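Side-chain contacts in type IV pilus biogenesis protein PilB (Streptococcus sanguinis, PDB 7B7P), which is a bimodular minor type IV pilin that carries a von Willebrand factor A-like domain and has a direct role in adhesion: residues Q46-T49 with S53-G56; M65-N70 with W76-L81. All blocks are in the same frame, centred on the assembly; numbering follows the deposited sequence.

Interactions 1 and 2 lie in series along the chain, their centres about 9 Å apart, at one side of the sheet that packs beside helix 9-27, as in a pilin module. Interaction 1 fastens a loop to strand 53-57; interaction 2 is the hairpin that continues the same sheet to one of its outermost strands, 79-80. Neighbouring strands join them: Tyr54 N lies 2.8 Å from Tyr67 O and Gly56 O 3.0 Å from Met65 N, both probable hydrogen bonds. The loop also meets the hairpin, where Leu48 O comes 3.3 Å from Trp76 CH2. Both contacts lie away from the magnesium-binding residues Ser173 and Asp284.

Interaction 1 of 2, residues Q46-T49 with S53-G56; sequences QGLT and SYIG
Tyr54 reaches from its strand to Leu48 and Thr49. Residues 46-49 belong to the loop leading from strand 32-36 into strand 53-57, so the tyrosine ties this loop back to the strand that follows it. Just before Tyr54, Ser53 turns its side chain away from the loop, and its hydroxyl accepts from the backbone N of Trp69. Tyr54 CG stands anti to its own carbonyl carbon (chi1 -68°), which carries the ring outward from the strand until the phenol oxygen arrives at the loop backbone. There Thr49 N donates to Tyr54 OH at 3.0 Å, with a moderately bent N-H...O angle of 148°. Thr49 CB packs against the same oxygen, 3.5 Å from Tyr54 OH, while Thr49 O lies at the ring edge, in its plane. Leu48 comes over one face: its branch carbon CG sits 3.9 Å from the centroid of the Tyr54 ring, only 16° off the ring normal, a CH-pi contact. A branched aliphatic residue suits this buried place, where Leu48 also touches Tyr67 and Trp76. Ile55 turns the other way, toward Val23 and Thr26 of helix 9-27. Tyrosine thus does two jobs: its face is an apolar surface for leucine, while its hydroxyl accepts the amide hydrogen of Thr49, in a segment without regular secondary structure, so a polar backbone group is satisfied inside a largely buried contact.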
loop_
_atom_site.group_PDB
_atom_site.type_symbol
_atom_site.label_atom_id
_atom_site.label_comp_id
_atom_site.label_asym_id
_atom_site.label_seq_id
_atom_site.Cartn_x
_atom_site.Cartn_y
_atom_site.Cartn_z
ATOM N N GLN A 46 17.796 20.065 15.426
ATOM C CA GLN A 46 17.697 18.793 16.143
ATOM C C GLN A 46 16.399 18.099 15.756
ATOM O O GLN A 46 15.320 18.449 16.237
ATOM C CB GLN A 46 17.763 19.003 17.656
ATOM C CG GLN A 46 18.966 19.793 18.177
ATOM C CD GLN A 46 18.795 20.252 19.626
ATOM O OE1 GLN A 46 17.796 20.888 19.982
ATOM N NE2 GLN A 46 19.771 19.922 20.469
ATOM N N GLY A 47 16.506 17.090 14.903
ATOM C CA GLY A 47 15.353 16.310 14.513
ATOM C C GLY A 47 15.213 16.316 13.011
ATOM O O GLY A 47 14.584 15.424 12.428
ATOM N N LEU A 48 15.812 17.317 12.374
ATOM C CA LEU A 48 15.688 17.465 10.934
ATOM C C LEU A 48 16.248 16.234 10.231
ATOM O O LEU A 48 17.390 15.830 10.469
ATOM C CB LEU A 48 16.403 18.737 10.466
ATOM C CG LEU A 48 15.579 20.026 10.319
ATOM C CD1 LEU A 48 14.601 20.194 11.478
ATOM C CD2 LEU A 48 16.478 21.254 10.194
ATOM N N THR A 49 15.416 15.626 9.392
ATOM C CA THR A 49 15.806 14.486 8.579
ATOM C C THR A 49 16.639 14.972 7.400
ATOM O O THR A 49 16.271 15.943 6.732
ATOM C CB THR A 49 14.558 13.757 8.094
ATOM O OG1 THR A 49 13.691 13.524 9.209
ATOM C CG2 THR A 49 14.920 12.444 7.443
ATOM N N SER A 53 14.690 19.943 3.004
ATOM C CA SER A 53 14.661 21.343 3.401
ATOM C C SER A 53 13.349 21.652 4.119
ATOM O O SER A 53 12.329 20.999 3.892
ATOM C CB SER A 53 14.833 22.236 2.179
ATOM O OG SER A 53 15.741 21.641 1.273
ATOM N N TYR A 54 13.387 22.641 5.011
ATOM C CA TYR A 54 12.270 22.914 5.904
ATOM C C TYR A 54 11.943 24.402 5.937
ATOM O O TYR A 54 12.813 25.252 5.735
ATOM C CB TYR A 54 12.558 22.443 7.341
ATOM C CG TYR A 54 12.659 20.943 7.533
ATOM C CD1 TYR A 54 13.733 20.220 7.021
ATOM C CD2 TYR A 54 11.696 20.253 8.256
ATOM C CE1 TYR A 54 13.831 18.852 7.210
ATOM C CE2 TYR A 54 11.788 18.890 8.448
ATOM C CZ TYR A 54 12.859 18.194 7.923
ATOM O OH TYR A 54 12.950 16.836 8.109
ATOM N N ILE A 55 10.672 24.706 6.201
ATOM C CA ILE A 55 10.223 26.047 6.560
ATOM C C ILE A 55 9.385 25.931 7.824
ATOM O O ILE A 55 8.505 25.067 7.915
ATOM C CB ILE A 55 9.399 26.713 5.441
ATOM C CG1 ILE A 55 10.217 26.868 4.172
ATOM C CG2 ILE A 55 8.893 28.074 5.890
ATOM C CD1 ILE A 55 9.364 27.136 2.958
ATOM N N GLY A 56 9.643 26.798 8.788
ATOM C CA GLY A 56 8.875 26.778 10.015
ATOM C C GLY A 56 9.356 27.871 10.938
ATOM O O GLY A 56 10.377 28.523 10.692
#

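Interaction 2 of 2, residues M65-N70 with W76-L81; sequences MNYVWN and WDVSEL
Met65 faces Glu80, and Asn66 faces Ser79, across an antiparallel beta hairpin that forms one edge of the six-stranded sheet. Met65 and Glu80 are a non-hydrogen-bonded pair, their CA atoms 4.2 Å apart. Asn66 and Ser79 are a hydrogen-bonded pair: Asn66 N donates to Ser79 O at 2.9 Å, and Ser79 N returns a longer bond to Asn66 O. Nearer the turn, Asp77 N donates to Val68 O at 3.0 Å, and the backbones of Trp69 and Trp76 make an isolated bridge.

Met65 and Glu80 share one face of the sheet, Asn66 and Ser79 the other. Met65 lays its flexible chain against the partner strand, CG 3.4 Å from Glu80 CA, while the carboxylate of Glu80 continues to a salt bridge with Lys63. On the face of Asn66 and Ser79, Asn66 CB is met by Leu81 CD1 at 3.6 Å; leucine suits its position, its apolar side chain meeting both the hairpin and Tyr22, Val23 and Thr26 of helix 9-27. Tyr67 CB packs on Trp76 CB, and the Tyr67 ring carbon CE2 lies 4.1 Å from Val78 CG2, apolar contacts suited to a buried tyrosine.

Close to the turn, the indoles of Trp69 and Trp76 meet obliquely, their planes 59° apart. With CG anti to the backbone N (chi1 -176°), Trp69 brings the CE3-CZ3 side of its six-membered ring over one face of the Trp76 indole, toward its rim. Trp76 NE1, whose hydrogen goes to Trp52 O, lies 3.3 Å from Trp69 CE3.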
loop_
_atom_site.group_PDB
_atom_site.type_symbol
_atom_site.label_atom_id
_atom_site.label_comp_id
_atom_site.label_asym_id
_atom_site.label_seq_id
_atom_site.Cartn_x
_atom_site.Cartn_y
_atom_site.Cartn_z
ATOM N N MET A 65 11.629 30.885 9.375
ATOM C CA MET A 65 12.931 30.524 8.834
ATOM C C MET A 65 12.859 29.351 7.875
ATOM O O MET A 65 11.867 28.624 7.783
ATOM C CB MET A 65 13.947 30.247 9.942
ATOM C CG MET A 65 14.608 31.555 10.340
ATOM S SD MET A 65 14.964 31.711 12.070
ATOM C CE MET A 65 13.389 31.151 12.668
ATOM N N ASN A 66 13.969 29.193 7.167
ATOM C CA ASN A 66 14.068 28.345 5.990
ATOM C C ASN A 66 15.399 27.602 6.084
ATOM O O ASN A 66 16.452 28.187 5.817
ATOM C CB ASN A 66 13.976 29.201 4.736
ATOM C CG ASN A 66 14.097 28.401 3.470
ATOM O OD1 ASN A 66 13.738 27.227 3.426
ATOM N ND2 ASN A 66 14.588 29.041 2.417
ATOM N N TYR A 67 15.351 26.328 6.481
ATOM C CA TYR A 67 16.539 25.476 6.568
ATOM C C TYR A 67 16.675 24.726 5.251
ATOM O O TYR A 67 15.939 23.772 4.994
ATOM C CB TYR A 67 16.430 24.503 7.735
ATOM C CG TYR A 67 16.000 25.127 9.037
ATOM C CD1 TYR A 67 14.662 25.390 9.293
ATOM C CD2 TYR A 67 16.932 25.448 10.018
ATOM C CE1 TYR A 67 14.260 25.957 10.482
ATOM C CE2 TYR A 67 16.541 26.014 11.216
ATOM C CZ TYR A 67 15.200 26.263 11.444
ATOM O OH TYR A 67 14.788 26.827 12.632
ATOM N N VAL A 68 17.630 25.150 4.413
ATOM C CA VAL A 68 17.785 24.626 3.056
ATOM C C VAL A 68 18.886 23.572 3.036
ATOM O O VAL A 68 19.913 23.715 3.712
ATOM C CB VAL A 68 18.081 25.759 2.054
ATOM C CG1 VAL A 68 18.065 25.228 0.629
ATOM C CG2 VAL A 68 17.072 26.887 2.220
ATOM N N TRP A 69 18.677 22.512 2.250
ATOM C CA TRP A 69 19.612 21.392 2.218
ATOM C C TRP A 69 20.867 21.750 1.431
ATOM O O TRP A 69 20.787 22.207 0.285
ATOM C CB TRP A 69 18.964 20.150 1.608
ATOM C CG TRP A 69 19.881 18.955 1.643
ATOM C CD1 TRP A 69 20.342 18.230 0.574
ATOM C CD2 TRP A 69 20.467 18.363 2.811
ATOM N NE1 TRP A 69 21.169 17.219 1.009
ATOM C CE2 TRP A 69 21.263 17.279 2.376
ATOM C CE3 TRP A 69 20.383 18.635 4.183
ATOM C CZ2 TRP A 69 21.967 16.471 3.265
ATOM C CZ3 TRP A 69 21.085 17.834 5.062
ATOM C CH2 TRP A 69 21.866 16.763 4.600
ATOM N N ASN A 70 22.030 21.498 2.044
ATOM C CA ASN A 70 23.314 21.886 1.468
ATOM C C ASN A 70 23.828 20.862 0.465
ATOM O O ASN A 70 24.216 21.222 -0.653
ATOM C CB ASN A 70 24.345 22.080 2.577
ATOM C CG ASN A 70 25.313 23.195 2.272
ATOM O OD1 ASN A 70 25.910 23.244 1.190
ATOM N ND2 ASN A 70 25.465 24.115 3.219
ATOM N N TRP A 76 22.372 22.419 6.862
ATOM C CA TRP A 76 21.279 23.327 6.548
ATOM C C TRP A 76 21.744 24.775 6.635
ATOM O O TRP A 76 22.526 25.142 7.523
ATOM C CB TRP A 76 20.082 23.080 7.476
ATOM C CG TRP A 76 19.407 21.781 7.169
ATOM C CD1 TRP A 76 18.616 21.503 6.089
ATOM C CD2 TRP A 76 19.502 20.565 7.919
ATOM N NE1 TRP A 76 18.198 20.196 6.133
ATOM C CE2 TRP A 76 18.728 19.598 7.247
ATOM C CE3 TRP A 76 20.161 20.202 9.095
ATOM C CZ2 TRP A 76 18.594 18.293 7.715
ATOM C CZ3 TRP A 76 20.026 18.909 9.556
ATOM C CH2 TRP A 76 19.254 17.969 8.865
ATOM N N ASP A 77 21.251 25.586 5.696
ATOM C CA ASP A 77 21.609 26.998 5.573
ATOM C C ASP A 77 20.505 27.844 6.202
ATOM O O ASP A 77 19.676 28.442 5.516
ATOM C CB ASP A 77 21.834 27.356 4.106
ATOM C CG ASP A 77 22.886 26.484 3.455
ATOM O OD1 ASP A 77 23.750 25.960 4.187
ATOM O OD2 ASP A 77 22.844 26.310 2.219
ATOM N N VAL A 78 20.517 27.894 7.536
ATOM C CA VAL A 78 19.521 28.606 8.333
ATOM C C VAL A 78 19.445 30.076 7.918
ATOM O O VAL A 78 20.375 30.853 8.159
ATOM C CB VAL A 78 19.815 28.453 9.845
ATOM C CG1 VAL A 78 21.295 28.712 10.169
ATOM C CG2 VAL A 78 18.921 29.368 10.669
ATOM N N SER A 79 18.333 30.463 7.285
ATOM C CA SER A 79 18.083 31.833 6.853
ATOM C C SER A 79 16.656 32.231 7.203
ATOM O O SER A 79 15.726 31.443 7.007
ATOM C CB SER A 79 18.302 31.990 5.344
ATOM O OG SER A 79 17.761 33.216 4.883
ATOM N N GLU A 80 16.481 33.458 7.702
ATOM C CA GLU A 80 15.136 33.958 7.956
ATOM C C GLU A 80 14.471 34.369 6.651
ATOM O O GLU A 80 15.082 35.050 5.821
ATOM C CB GLU A 80 15.148 35.140 8.923
ATOM C CG GLU A 80 13.735 35.555 9.312
ATOM C CD GLU A 80 13.415 37.041 9.076
ATOM O OE1 GLU A 80 14.351 37.853 8.895
ATOM O OE2 GLU A 80 12.214 37.394 9.025
ATOM N N LEU A 81 13.220 33.940 6.472
ATOM C CA LEU A 81 12.403 34.344 5.333
ATOM C C LEU A 81 11.678 35.627 5.712
ATOM O O LEU A 81 10.787 35.620 6.569
ATOM C CB LEU A 81 11.425 33.241 4.951
ATOM C CG LEU A 81 12.020 32.259 3.947
ATOM C CD1 LEU A 81 11.087 31.104 3.760
ATOM C CD2 LEU A 81 12.282 32.957 2.631
#